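Long-range contacts in alpha-1,3-glucanase (Bacillus circulans, PDB 5ZRU), which hydrolyses alpha-1,3-glucan as a glycoside hydrolase of family GH87 and is represented here by its catalytic part alone: residues Phe319-Trp324 with Leu350-Asn355; Ile494-Arg499 with Ala523-Val528. All coordinates share one frame; numbering follows the deposited sequence.

Contact 1: residues Phe319-Trp324 with Leu350-Asn355; sequences FECGFW and LADGVN. With CA (calcium ion), chain J.
Trp324 and Asn355 lie side by side and point the same way, the amide stem laid over the six-membered ring of the indole. Asn355 CB sits 3.8 Å from the centroid of that ring and 25° off its normal, which meets the geometry of a CH-pi contact. The amide plane is turned 32° from the ring, and Asn355 ND2 comes within 3.5 Å of Trp324 CH2. Asn355 ND2 donates to Asp352 OD2 at 3.0 Å, meeting it from above the carboxylate plane; a chi1 of -163°, which sets CG opposite the backbone N, brings the amide there. That carboxylate chelates the calcium ion, through Asp352 OD1 at 2.3 Å and OD2 at 2.7 Å; four waters and Asp375 complete the shell, and one of the waters lies in the plane of the indole, at its edge. Cut back to an alanine, the residue would still lay CB over the indole, but Asp352 OD2 would probably lose its amide donor and the carboxylate some of its hold on orientation. The pairs Phe323-Val354 and Trp324-Asn355 are in parallel register, the pairing of two successive rungs of the right-handed beta-helix expected of a pectate-lyase-like domain. The Asn355 N to Phe323 O bond, 3.0 Å, ties the strand starts, while Phe323 N donates to Gly353 O and Gly322 N to Asp352 O. On the other face Phe323 CD1 touches Val354 CG2 at 3.8 Å, against Ile341 and Ile346 from another face of the solenoid, and Phe301 stacks on Phe323. Before the strands, Cys321 SG rests against Ala351 CB.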
loop_
_atom_site.group_PDB
_atom_site.type_symbol
_atom_site.label_atom_id
_atom_site.label_comp_id
_atom_site.label_asym_id
_atom_site.label_seq_id
_atom_site.Cartn_x
_atom_site.Cartn_y
_atom_site.Cartn_z
ATOM N N PHE A 319 -9.150 4.856 -0.007
ATOM C CA PHE A 319 -10.269 3.961 0.265
ATOM C C PHE A 319 -10.031 3.214 1.569
ATOM O O PHE A 319 -8.972 3.317 2.186
ATOM C CB PHE A 319 -10.472 2.998 -0.910
ATOM C CG PHE A 319 -10.973 3.687 -2.152
ATOM C CD1 PHE A 319 -12.335 3.886 -2.345
ATOM C CD2 PHE A 319 -10.084 4.186 -3.089
ATOM C CE1 PHE A 319 -12.806 4.551 -3.473
ATOM C CE2 PHE A 319 -10.537 4.843 -4.225
ATOM C CZ PHE A 319 -11.906 5.038 -4.416
ATOM N N GLU A 320 -11.045 2.463 2.001
ATOM C CA GLU A 320 -10.889 1.622 3.181
ATOM C C GLU A 320 -9.751 0.636 2.979
ATOM O O GLU A 320 -8.864 0.501 3.826
ATOM C CB GLU A 320 -12.197 0.882 3.460
ATOM C CG GLU A 320 -12.116 -0.135 4.584
ATOM C CD GLU A 320 -13.375 -0.968 4.682
ATOM O OE1 GLU A 320 -14.185 -0.935 3.729
ATOM O OE2 GLU A 320 -13.555 -1.656 5.706
ATOM N N CYS A 321 -9.784 -0.074 1.854
ATOM C CA CYS A 321 -8.676 -0.846 1.324
ATOM C C CYS A 321 -8.604 -0.537 -0.163
ATOM O O CYS A 321 -9.596 -0.115 -0.764
ATOM C CB CYS A 321 -8.868 -2.359 1.504
ATOM S SG CYS A 321 -9.258 -2.923 3.170
ATOM N N GLY A 322 -7.444 -0.781 -0.763
ATOM C CA GLY A 322 -7.347 -0.650 -2.210
ATOM C C GLY A 322 -8.233 -1.667 -2.910
ATOM O O GLY A 322 -9.099 -1.313 -3.722
ATOM N N PHE A 323 -8.003 -2.941 -2.593
ATOM C CA PHE A 323 -8.752 -4.082 -3.107
ATOM C C PHE A 323 -9.156 -4.979 -1.948
ATOM O O PHE A 323 -8.317 -5.313 -1.108
ATOM C CB PHE A 323 -7.900 -4.949 -4.067
ATOM C CG PHE A 323 -7.580 -4.295 -5.383
ATOM C CD1 PHE A 323 -6.649 -3.264 -5.459
ATOM C CD2 PHE A 323 -8.196 -4.726 -6.541
ATOM C CE1 PHE A 323 -6.336 -2.678 -6.685
ATOM C CE2 PHE A 323 -7.889 -4.151 -7.761
ATOM C CZ PHE A 323 -6.965 -3.132 -7.837
ATOM N N TRP A 324 -10.408 -5.432 -1.932
ATOM C CA TRP A 324 -10.804 -6.539 -1.055
ATOM C C TRP A 324 -11.470 -7.613 -1.910
ATOM O O TRP A 324 -12.636 -7.477 -2.296
ATOM C CB TRP A 324 -11.730 -6.079 0.069
ATOM C CG TRP A 324 -11.879 -7.147 1.107
ATOM C CD1 TRP A 324 -12.739 -8.216 1.083
ATOM C CD2 TRP A 324 -11.111 -7.271 2.309
ATOM N NE1 TRP A 324 -12.550 -8.992 2.213
ATOM C CE2 TRP A 324 -11.565 -8.422 2.983
ATOM C CE3 TRP A 324 -10.090 -6.503 2.892
ATOM C CZ2 TRP A 324 -11.022 -8.834 4.207
ATOM C CZ3 TRP A 324 -9.558 -6.913 4.109
ATOM C CH2 TRP A 324 -10.025 -8.063 4.752
ATOM N N LEU A 350 -6.813 3.489 4.164
ATOM C CA LEU A 350 -6.945 3.452 5.621
ATOM C C LEU A 350 -6.636 2.079 6.207
ATOM O O LEU A 350 -6.402 1.973 7.416
ATOM C CB LEU A 350 -8.362 3.882 6.024
ATOM C CG LEU A 350 -8.652 5.363 5.768
ATOM C CD1 LEU A 350 -10.133 5.624 5.601
ATOM C CD2 LEU A 350 -8.082 6.233 6.910
ATOM N N ALA A 351 -6.622 1.035 5.379
ATOM C CA ALA A 351 -6.288 -0.319 5.817
ATOM C C ALA A 351 -5.511 -1.031 4.707
ATOM O O ALA A 351 -4.636 -0.414 4.101
ATOM C CB ALA A 351 -7.554 -1.097 6.202
ATOM N N ASP A 352 -5.822 -2.304 4.420
ATOM C CA ASP A 352 -4.996 -3.100 3.507
ATOM C C ASP A 352 -4.874 -2.455 2.132
ATOM O O ASP A 352 -5.835 -1.885 1.610
ATOM C CB ASP A 352 -5.585 -4.501 3.290
ATOM C CG ASP A 352 -5.805 -5.259 4.575
ATOM O OD1 ASP A 352 -6.354 -4.655 5.515
ATOM O OD2 ASP A 352 -5.469 -6.466 4.612
ATOM N N GLY A 353 -3.704 -2.604 1.512
ATOM C CA GLY A 353 -3.605 -2.313 0.092
ATOM C C GLY A 353 -4.416 -3.293 -0.743
ATOM O O GLY A 353 -5.316 -2.895 -1.489
ATOM N N VAL A 354 -4.116 -4.585 -0.616
ATOM C CA VAL A 354 -4.846 -5.651 -1.302
ATOM C C VAL A 354 -4.998 -6.804 -0.324
ATOM O O VAL A 354 -4.013 -7.233 0.288
ATOM C CB VAL A 354 -4.125 -6.168 -2.566
ATOM C CG1 VAL A 354 -4.936 -7.338 -3.208
ATOM C CG2 VAL A 354 -3.893 -5.056 -3.578
ATOM N N ASN A 355 -6.215 -7.322 -0.188
ATOM C CA ASN A 355 -6.420 -8.560 0.550
ATOM C C ASN A 355 -7.113 -9.575 -0.350
ATOM O O ASN A 355 -8.207 -9.314 -0.862
ATOM C CB ASN A 355 -7.221 -8.315 1.831
ATOM C CG ASN A 355 -7.108 -9.471 2.813
ATOM O OD1 ASN A 355 -7.332 -10.633 2.462
ATOM N ND2 ASN A 355 -6.733 -9.159 4.046
HETATM CA CA CA J . -5.773 -6.085 7.280
HETATM O O HOH W 1 -5.776 -6.738 9.339
HETATM O O HOH W 2 -7.714 -7.290 7.334
HETATM O O HOH W 3 -7.769 -5.041 7.702
HETATM O O HOH W 4 -4.562 -7.631 6.643
#

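Contact 2: residues Ile494-Arg499 with Ala523-Val528; sequences IINTQR and AGKDGV
Asp526 OD2 is gripped by two donors, Ser464 and a water that also donates to Gln498 OE1, with 2.7 Å from the water to each of these two oxygens. The bridge links loops that leave parallel strands 487-495 and 513-523 of the right-handed beta-helix expected for this family, at a turn between successive faces. Three backbone bonds set the pairing. Lys525 N donates to Thr497 O at 3.0 Å, Asp526 N to Gln498 O at 2.9 Å in a nearly straight line (171°), and Gly524 N to Arg499 O at 2.8 Å. Gly524 to Gly527 form a type I beta turn, and this presents two consecutive N-H groups to the carbonyls of Thr497 and Gln498. Asp526 CG stands between its backbone N and carbonyl carbon (chi1 62°), and this places the carboxylate against the Gln498 carbonyl. Asp526 OD1 is then 3.0 Å from Gln498 O; both are acceptors, and the closeness is probably paid for by the donors round the carboxylate. One of them is Val528 N, 2.9 Å from Asp526 OD1, which closes an Asx turn. Gln498 NE2 reaches Asn460 O, and Lys525 carries its charge on to a salt bridge with Asp560. The Arg499 chain, bent at chi2 (60°), crosses Val528 at about a right angle. Its guanidinium is held by Ser464 and by the carbonyls of Thr530 and His537, and Val528 O lies 3.2 Å above its plane, over the centre of the group.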
loop_
_atom_site.group_PDB
_atom_site.type_symbol
_atom_site.label_atom_id
_atom_site.label_comp_id
_atom_site.label_asym_id
_atom_site.label_seq_id
_atom_site.Cartn_x
_atom_site.Cartn_y
_atom_site.Cartn_z
ATOM N N ILE A 494 18.193 -7.898 4.371
ATOM C CA ILE A 494 17.483 -7.195 5.435
ATOM C C ILE A 494 18.424 -6.129 5.977
ATOM O O ILE A 494 19.397 -6.449 6.674
ATOM C CB ILE A 494 17.019 -8.143 6.552
ATOM C CG1 ILE A 494 16.492 -9.470 5.968
ATOM C CG2 ILE A 494 15.928 -7.477 7.380
ATOM C CD1 ILE A 494 15.990 -10.479 7.022
ATOM N N ILE A 495 18.115 -4.863 5.696
ATOM C CA ILE A 495 19.047 -3.756 5.888
ATOM C C ILE A 495 18.502 -2.772 6.916
ATOM O O ILE A 495 17.360 -2.309 6.798
ATOM C CB ILE A 495 19.325 -3.045 4.554
ATOM C CG1 ILE A 495 19.915 -4.046 3.554
ATOM C CG2 ILE A 495 20.209 -1.822 4.760
ATOM C CD1 ILE A 495 19.736 -3.626 2.126
ATOM N N ASN A 496 19.341 -2.428 7.901
ATOM C CA ASN A 496 19.058 -1.368 8.875
ATOM C C ASN A 496 17.720 -1.576 9.582
ATOM O O ASN A 496 16.877 -0.678 9.648
ATOM C CB ASN A 496 19.118 0.008 8.216
ATOM C CG ASN A 496 20.538 0.525 8.103
ATOM O OD1 ASN A 496 21.418 0.100 8.857
ATOM N ND2 ASN A 496 20.778 1.431 7.155
ATOM N N THR A 497 17.557 -2.761 10.159
ATOM C CA THR A 497 16.333 -3.106 10.867
ATOM C C THR A 497 16.231 -2.335 12.185
ATOM O O THR A 497 17.231 -2.111 12.876
ATOM C CB THR A 497 16.282 -4.614 11.112
ATOM O OG1 THR A 497 16.096 -5.291 9.855
ATOM C CG2 THR A 497 15.139 -4.983 12.064
ATOM N N GLN A 498 15.005 -1.925 12.519
ATOM C CA GLN A 498 14.769 -1.112 13.712
ATOM C C GLN A 498 15.079 -1.890 14.984
ATOM O O GLN A 498 15.854 -1.429 15.830
ATOM C CB GLN A 498 13.320 -0.604 13.711
ATOM C CG GLN A 498 12.996 0.241 12.456
ATOM C CD GLN A 498 11.608 0.863 12.480
ATOM O OE1 GLN A 498 11.035 1.103 13.545
ATOM N NE2 GLN A 498 11.059 1.125 11.295
ATOM N N ARG A 499 14.466 -3.063 15.154
ATOM C CA ARG A 499 14.787 -3.910 16.301
ATOM C C ARG A 499 15.440 -5.198 15.793
ATOM O O ARG A 499 16.549 -5.141 15.264
ATOM C CB ARG A 499 13.539 -4.174 17.160
ATOM C CG ARG A 499 13.857 -4.779 18.552
ATOM C CD ARG A 499 14.771 -3.862 19.405
ATOM N NE ARG A 499 14.899 -4.356 20.782
ATOM C CZ ARG A 499 13.976 -4.170 21.723
ATOM N NH1 ARG A 499 12.875 -3.488 21.440
ATOM N NH2 ARG A 499 14.153 -4.652 22.953
ATOM N N ALA A 523 21.064 -4.137 12.661
ATOM C CA ALA A 523 19.874 -4.443 13.443
ATOM C C ALA A 523 19.956 -3.687 14.757
ATOM O O ALA A 523 21.034 -3.271 15.187
ATOM C CB ALA A 523 19.722 -5.955 13.679
ATOM N N GLY A 524 18.797 -3.501 15.390
ATOM C CA GLY A 524 18.745 -2.689 16.590
ATOM C C GLY A 524 18.985 -1.219 16.334
ATOM O O GLY A 524 19.486 -0.515 17.219
ATOM N N LYS A 525 18.647 -0.731 15.138
ATOM C CA LYS A 525 18.972 0.650 14.801
ATOM C C LYS A 525 18.087 1.660 15.525
ATOM O O LYS A 525 18.444 2.843 15.561
ATOM C CB LYS A 525 18.892 0.872 13.287
ATOM C CG LYS A 525 19.782 -0.051 12.448
ATOM C CD LYS A 525 21.240 -0.095 12.928
ATOM C CE LYS A 525 22.043 1.094 12.450
ATOM N NZ LYS A 525 23.506 0.834 12.586
ATOM N N ASP A 526 16.967 1.241 16.134
ATOM C CA ASP A 526 16.189 2.211 16.904
ATOM C C ASP A 526 16.738 2.443 18.308
ATOM O O ASP A 526 16.266 3.362 18.983
ATOM C CB ASP A 526 14.693 1.825 16.993
ATOM C CG ASP A 526 14.429 0.495 17.706
ATOM O OD1 ASP A 526 15.298 -0.035 18.429
ATOM O OD2 ASP A 526 13.307 -0.040 17.504
ATOM N N GLY A 527 17.712 1.648 18.755
ATOM C CA GLY A 527 18.300 1.825 20.071
ATOM C C GLY A 527 17.407 1.459 21.235
ATOM O O GLY A 527 17.801 1.661 22.385
ATOM N N VAL A 528 16.218 0.931 20.977
ATOM C CA VAL A 528 15.273 0.606 22.041
ATOM C C VAL A 528 15.708 -0.686 22.718
ATOM O O VAL A 528 16.063 -1.662 22.052
ATOM C CB VAL A 528 13.846 0.485 21.481
ATOM C CG1 VAL A 528 12.868 0.020 22.576
ATOM C CG2 VAL A 528 13.402 1.818 20.896
HETATM O O HOH W 5 11.142 1.050 16.291
#

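How the contacts relate
Contact 1 closes before contact 2 opens, and both fall within the D2 part of the catalytic unit, whose parallel strands are consistent with a beta-helix. Their centres are about 28 Å apart and their nearest atoms about 17 Å, so the two do not touch. They also belong to different strand sets: 323-325 pairs with 354-357 in one, whereas contact 2 follows strands 487-495 and 513-523 of another. The centre of contact 1 lies about 8 Å from that of the chain, beside a calcium ion; the centre of contact 2 lies about 22 Å from it, where Gln498 touches Phe40 of the D1 part. Neighbouring coils are thus joined in two ways, by strand pairing at contact 1 and by loop-to-turn bonds at contact 2.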